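Local coordinates for Iron(III) ABC transporter, periplasmic iron-compound-binding protein (Vibrio cholerae, PDB 5GGY), which binds the siderophore Desferal in the periplasm and probably delivers its iron complex to an ABC transporter for uptake, at residues A[101-106]-A[121-126]; A[115-120]-A[138-143]. One frame throughout, in Å; residues are numbered along the deposited sequence.

How the interactions relate
Both contacts use helix 112-126 of the N-terminal lobe, but different parts of it. Interaction 1 sets its last turns against the end of strand 100-102 and the loop that follows; its leucine pair is buried, while Thr122 and Leu126 bring it out to the surface. Interaction 2, 115-120 with 138-143, lies in the interior, an earlier turn facing the long helix 130-154, with Ile117 and Met140 buried and Tyr141 reaching toward the subunit interface. The first is mostly methyl on methyl, whereas the second sets one methyl against a tyrosine hydroxyl and a methionine tip. They meet where Pro104 O probably accepts a hydrogen bond from His119 NE2 (2.9 Å) and Leu103 touches the same imidazole.

Interaction 1. Residues A[101-106]-A[121-126]; sequences VYLPNF and KTLATL
Leu103 and Leu123 make the buried, apolar part of this contact. Both methyls of Leu103 are engaged: CD2 lies 3.9 Å from Leu123 CG, and CD1 is 4.1 Å from Leu123 CD2. The two side chains meet at a slant rather than end to end. Although the CB of Leu123 does not point straight at the loop, chi1 of -73° sets CG beside the backbone N and carries the branched end nearer to Leu103. A second methyl pair sits closer to the surface, where Val101 CG1 passes Leu126 CD1 at 4.1 Å, the two side chains running antiparallel past one another. With CB pointing to the helix, chi1 of -173° puts CG1 of Val101 anti to the backbone N, on the side of Leu126.

Strand 100-102 is an outer strand of the parallel sheet in the N-terminal lobe, and Val101 pairs through its backbone with Ile81 and Ala83. Helix 112-126 follows that strand and packs its last turns on the sheet, the layering of an alpha/beta domain; Leu82 of the neighbouring strand touches both Val101 and Leu123.

The polar groups take part differently. Thr122 OG1 touches Leu103 CD2 at 3.8 Å, a van der Waals contact with a methyl; the hydroxyl's hydrogen-bond partner is His119 O, one turn back in the same helix. Lys121 NZ reaches outward to a salt bridge with Glu54 of the second subunit.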
loop_
_atom_site.group_PDB
_atom_site.type_symbol
_atom_site.label_atom_id
_atom_site.label_comp_id
_atom_site.label_asym_id
_atom_site.label_seq_id
_atom_site.Cartn_x
_atom_site.Cartn_y
_atom_site.Cartn_z
ATOM N N VAL A 101 -7.153 -8.731 -22.090
ATOM C CA VAL A 101 -6.652 -7.716 -21.175
ATOM C C VAL A 101 -5.144 -7.885 -21.018
ATOM O O VAL A 101 -4.676 -8.871 -20.450
ATOM C CB VAL A 101 -7.341 -7.798 -19.804
ATOM C CG1 VAL A 101 -6.915 -6.632 -18.931
ATOM C CG2 VAL A 101 -8.854 -7.819 -19.973
ATOM N N TYR A 102 -4.391 -6.920 -21.534
ATOM C CA TYR A 102 -2.938 -7.013 -21.575
ATOM C C TYR A 102 -2.290 -6.173 -20.480
ATOM O O TYR A 102 -2.250 -4.946 -20.564
ATOM C CB TYR A 102 -2.433 -6.586 -22.957
ATOM C CG TYR A 102 -0.928 -6.514 -23.103
ATOM C CD1 TYR A 102 -0.299 -5.307 -23.377
ATOM C CD2 TYR A 102 -0.137 -7.650 -22.978
ATOM C CE1 TYR A 102 1.074 -5.232 -23.520
ATOM C CE2 TYR A 102 1.233 -7.584 -23.117
ATOM C CZ TYR A 102 1.834 -6.375 -23.388
ATOM O OH TYR A 102 3.201 -6.311 -23.526
ATOM N N LEU A 103 -1.786 -6.849 -19.451
ATOM C CA LEU A 103 -1.137 -6.177 -18.329
ATOM C C LEU A 103 0.320 -6.605 -18.205
ATOM O O LEU A 103 0.634 -7.548 -17.479
ATOM C CB LEU A 103 -1.870 -6.469 -17.015
ATOM C CG LEU A 103 -3.399 -6.472 -17.022
ATOM C CD1 LEU A 103 -3.935 -7.888 -17.206
ATOM C CD2 LEU A 103 -3.949 -5.846 -15.751
ATOM N N PRO A 104 1.219 -5.907 -18.913
ATOM C CA PRO A 104 2.642 -6.253 -18.913
ATOM C C PRO A 104 3.384 -5.761 -17.672
ATOM O O PRO A 104 2.969 -4.795 -17.033
ATOM C CB PRO A 104 3.164 -5.552 -20.170
ATOM C CG PRO A 104 2.296 -4.352 -20.296
ATOM C CD PRO A 104 0.926 -4.787 -19.827
ATOM N N ASN A 105 4.480 -6.434 -17.345
ATOM C CA ASN A 105 5.306 -6.070 -16.203
ATOM C C ASN A 105 6.748 -6.530 -16.411
ATOM O O ASN A 105 7.068 -7.156 -17.424
ATOM C CB ASN A 105 4.733 -6.676 -14.918
ATOM C CG ASN A 105 5.257 -5.996 -13.662
ATOM O OD1 ASN A 105 6.193 -5.198 -13.718
ATOM N ND2 ASN A 105 4.660 -6.320 -12.519
ATOM N N PHE A 106 7.610 -6.192 -15.454
ATOM C CA PHE A 106 8.997 -6.650 -15.423
ATOM C C PHE A 106 9.782 -6.206 -16.652
ATOM O O PHE A 106 10.710 -6.885 -17.091
ATOM C CB PHE A 106 9.049 -8.173 -15.277
ATOM C CG PHE A 106 8.295 -8.685 -14.084
ATOM C CD1 PHE A 106 8.877 -8.669 -12.828
ATOM C CD2 PHE A 106 7.001 -9.167 -14.212
ATOM C CE1 PHE A 106 8.183 -9.129 -11.722
ATOM C CE2 PHE A 106 6.306 -9.625 -13.109
ATOM C CZ PHE A 106 6.897 -9.602 -11.866
ATOM N N LYS A 121 -4.977 -4.031 -8.515
ATOM C CA LYS A 121 -6.104 -3.135 -8.293
ATOM C C LYS A 121 -7.018 -3.036 -9.510
ATOM O O LYS A 121 -8.236 -3.131 -9.384
ATOM C CB LYS A 121 -5.598 -1.747 -7.916
ATOM C CG LYS A 121 -4.857 -1.696 -6.604
ATOM C CD LYS A 121 -4.253 -0.333 -6.404
ATOM C CE LYS A 121 -3.677 -0.191 -5.017
ATOM N NZ LYS A 121 -3.005 1.123 -4.884
ATOM N N THR A 122 -6.420 -2.835 -10.680
ATOM C CA THR A 122 -7.174 -2.710 -11.925
ATOM C C THR A 122 -7.991 -3.964 -12.216
ATOM O O THR A 122 -9.135 -3.880 -12.663
ATOM C CB THR A 122 -6.246 -2.419 -13.118
ATOM O OG1 THR A 122 -5.234 -3.427 -13.188
ATOM C CG2 THR A 122 -5.590 -1.056 -12.964
ATOM N N LEU A 123 -7.393 -5.125 -11.966
ATOM C CA LEU A 123 -8.089 -6.391 -12.141
ATOM C C LEU A 123 -9.257 -6.502 -11.165
ATOM O O LEU A 123 -10.314 -7.034 -11.504
ATOM C CB LEU A 123 -7.123 -7.566 -11.962
ATOM C CG LEU A 123 -6.116 -7.798 -13.088
ATOM C CD1 LEU A 123 -5.113 -8.871 -12.696
ATOM C CD2 LEU A 123 -6.839 -8.184 -14.370
ATOM N N ALA A 124 -9.065 -5.985 -9.957
ATOM C CA ALA A 124 -10.114 -6.004 -8.947
ATOM C C ALA A 124 -11.281 -5.129 -9.376
ATOM O O ALA A 124 -12.441 -5.461 -9.144
ATOM C CB ALA A 124 -9.568 -5.540 -7.617
ATOM N N THR A 125 -10.961 -4.008 -10.011
ATOM C CA THR A 125 -11.977 -3.097 -10.521
ATOM C C THR A 125 -12.757 -3.738 -11.669
ATOM O O THR A 125 -13.981 -3.612 -11.755
ATOM C CB THR A 125 -11.346 -1.770 -10.992
ATOM O OG1 THR A 125 -10.667 -1.142 -9.893
ATOM C CG2 THR A 125 -12.411 -0.830 -11.540
ATOM N N LEU A 126 -12.039 -4.441 -12.538
ATOM C CA LEU A 126 -12.649 -5.098 -13.689
ATOM C C LEU A 126 -13.563 -6.249 -13.288
ATOM O O LEU A 126 -14.613 -6.456 -13.894
ATOM C CB LEU A 126 -11.564 -5.610 -14.641
ATOM C CG LEU A 126 -10.704 -4.551 -15.330
ATOM C CD1 LEU A 126 -9.627 -5.215 -16.170
ATOM C CD2 LEU A 126 -11.568 -3.635 -16.180
#

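Interaction 2. Residues A[115-120]-A[138-143]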
loop_
_atom_site.group_PDB
_atom_site.type_symbol
_atom_site.label_atom_id
_atom_site.label_comp_id
_atom_site.label_asym_id
_atom_site.label_seq_id
_atom_site.Cartn_x
_atom_site.Cartn_y
_atom_site.Cartn_z
ATOM N N VAL A 115 4.036 -2.062 -10.199
ATOM C CA VAL A 115 3.202 -2.440 -11.335
ATOM C C VAL A 115 2.317 -3.628 -10.974
ATOM O O VAL A 115 1.154 -3.696 -11.368
ATOM C CB VAL A 115 4.059 -2.784 -12.570
ATOM C CG1 VAL A 115 3.183 -3.239 -13.724
ATOM C CG2 VAL A 115 4.889 -1.580 -12.984
ATOM N N ALA A 116 2.877 -4.556 -10.205
ATOM C CA ALA A 116 2.134 -5.719 -9.726
ATOM C C ALA A 116 0.974 -5.296 -8.835
ATOM O O ALA A 116 -0.122 -5.852 -8.924
ATOM C CB ALA A 116 3.051 -6.669 -8.975
ATOM N N ILE A 117 1.228 -4.312 -7.978
ATOM C CA ILE A 117 0.206 -3.764 -7.098
ATOM C C ILE A 117 -0.868 -3.033 -7.895
ATOM O O ILE A 117 -2.059 -3.161 -7.623
ATOM C CB ILE A 117 0.820 -2.792 -6.062
ATOM C CG1 ILE A 117 1.676 -3.558 -5.061
ATOM C CG2 ILE A 117 -0.270 -2.017 -5.345
ATOM C CD1 ILE A 117 2.345 -2.671 -4.038
ATOM N N SER A 118 -0.434 -2.278 -8.895
ATOM C CA SER A 118 -1.351 -1.516 -9.730
ATOM C C SER A 118 -2.235 -2.440 -10.563
ATOM O O SER A 118 -3.435 -2.201 -10.703
ATOM C CB SER A 118 -0.578 -0.560 -10.642
ATOM O OG SER A 118 -1.471 0.242 -11.398
ATOM N N HIS A 119 -1.640 -3.498 -11.106
ATOM C CA HIS A 119 -2.390 -4.476 -11.888
ATOM C C HIS A 119 -3.406 -5.206 -11.016
ATOM O O HIS A 119 -4.514 -5.508 -11.459
ATOM C CB HIS A 119 -1.446 -5.481 -12.550
ATOM C CG HIS A 119 -0.679 -4.919 -13.706
ATOM N ND1 HIS A 119 -0.861 -3.632 -14.162
ATOM C CD2 HIS A 119 0.270 -5.467 -14.499
ATOM C CE1 HIS A 119 -0.056 -3.410 -15.186
ATOM N NE2 HIS A 119 0.641 -4.510 -15.411
ATOM N N PHE A 120 -3.014 -5.487 -9.778
ATOM C CA PHE A 120 -3.877 -6.162 -8.818
ATOM C C PHE A 120 -5.137 -5.348 -8.562
ATOM O O PHE A 120 -6.231 -5.897 -8.424
ATOM C CB PHE A 120 -3.113 -6.402 -7.517
ATOM C CG PHE A 120 -3.878 -7.179 -6.483
ATOM C CD1 PHE A 120 -4.205 -8.510 -6.689
ATOM C CD2 PHE A 120 -4.230 -6.586 -5.282
ATOM C CE1 PHE A 120 -4.890 -9.225 -5.726
ATOM C CE2 PHE A 120 -4.913 -7.292 -4.317
ATOM C CZ PHE A 120 -5.245 -8.611 -4.535
ATOM N N GLU A 138 -3.866 -4.144 2.568
ATOM C CA GLU A 138 -3.781 -3.615 3.924
ATOM C C GLU A 138 -3.105 -4.617 4.851
ATOM O O GLU A 138 -2.248 -4.254 5.657
ATOM C CB GLU A 138 -5.171 -3.264 4.459
ATOM C CG GLU A 138 -5.784 -2.016 3.848
ATOM C CD GLU A 138 -7.248 -1.851 4.211
ATOM O OE1 GLU A 138 -7.787 -2.727 4.919
ATOM O OE2 GLU A 138 -7.858 -0.848 3.788
ATOM N N ALA A 139 -3.502 -5.880 4.729
ATOM C CA ALA A 139 -2.915 -6.949 5.525
ATOM C C ALA A 139 -1.447 -7.140 5.168
ATOM O O ALA A 139 -0.632 -7.494 6.017
ATOM C CB ALA A 139 -3.683 -8.244 5.323
ATOM N N MET A 140 -1.122 -6.896 3.903
ATOM C CA MET A 140 0.244 -7.030 3.416
ATOM C C MET A 140 1.170 -5.983 4.033
ATOM O O MET A 140 2.250 -6.312 4.525
ATOM C CB MET A 140 0.274 -6.923 1.890
ATOM C CG MET A 140 1.604 -7.314 1.273
ATOM S SD MET A 140 1.611 -7.233 -0.526
ATOM C CE MET A 140 1.560 -5.464 -0.788
ATOM N N TYR A 141 0.740 -4.725 4.005
ATOM C CA TYR A 141 1.533 -3.625 4.544
ATOM C C TYR A 141 1.705 -3.758 6.050
ATOM O O TYR A 141 2.727 -3.362 6.609
ATOM C CB TYR A 141 0.886 -2.284 4.199
ATOM C CG TYR A 141 0.826 -2.013 2.713
ATOM C CD1 TYR A 141 1.906 -2.311 1.891
ATOM C CD2 TYR A 141 -0.315 -1.475 2.128
ATOM C CE1 TYR A 141 1.856 -2.070 0.532
ATOM C CE2 TYR A 141 -0.372 -1.232 0.769
ATOM C CZ TYR A 141 0.714 -1.531 -0.024
ATOM O OH TYR A 141 0.658 -1.289 -1.380
ATOM N N ALA A 142 0.697 -4.328 6.702
ATOM C CA ALA A 142 0.775 -4.604 8.129
ATOM C C ALA A 142 1.740 -5.758 8.385
ATOM O O ALA A 142 2.531 -5.722 9.329
ATOM C CB ALA A 142 -0.603 -4.921 8.689
ATOM N N ARG A 143 1.668 -6.775 7.530
ATOM C CA ARG A 143 2.557 -7.929 7.613
ATOM C C ARG A 143 4.014 -7.513 7.440
ATOM O O ARG A 143 4.899 -8.049 8.109
ATOM C CB ARG A 143 2.176 -8.970 6.558
ATOM C CG ARG A 143 2.989 -10.249 6.618
ATOM C CD ARG A 143 2.921 -10.873 8.000
ATOM N NE ARG A 143 3.537 -12.196 8.037
ATOM C CZ ARG A 143 3.799 -12.863 9.156
ATOM N NH1 ARG A 143 3.507 -12.325 10.331
ATOM N NH2 ARG A 143 4.357 -14.064 9.100
#
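Ile117 reaches from helix 112-126 toward Tyr141 and Met140 on helix 130-154, and it carries the whole contact on its own side. Its CB already points at the other helix, and there the side chain forks. The CG2 branch comes within 4.1 Å of Tyr141 OH. The other branch goes farther: CG1 is 4.4 Å from the same Tyr141 OH, and with chi2 at 178° the chain stays extended, so that the terminal methyl reaches toward helix 130-154. CD1 is the atom that does most of the touching. It stands 3.4 Å from Tyr141 OH, a close van der Waals approach, and 4.5 Å from Tyr141 CZ, near the plane of the ring and at its hydroxyl-bearing end, so Ile117 meets the ring at its edge and not over a face. The same CD1 also meets Met140 CE, at a looser 4.4 Å.

Helix 130-154 is the long helix that joins the two lobes in binding proteins of this family, and helix 112-126 is the last helix of the N-terminal lobe before it. The backbones are well apart, 11.0 Å between Ile117 CA and Met140 CA, and long side chains have to span the distance. Leu264 of helix 262-276 also packs on Ile117, while Met262 and Arg265 pack on Met140.

From the opposite direction, Tyr141 sends its ring out toward Ile117 and ends in a hydroxyl that is hydrogen-bonded to Glu54 of the second subunit. That bond probably helps fix where the oxygen sits against CD1. Met140 runs extended as far as SD, then turns about the CG-SD bond (chi3 71°), which directs its CE methyl toward Ile117.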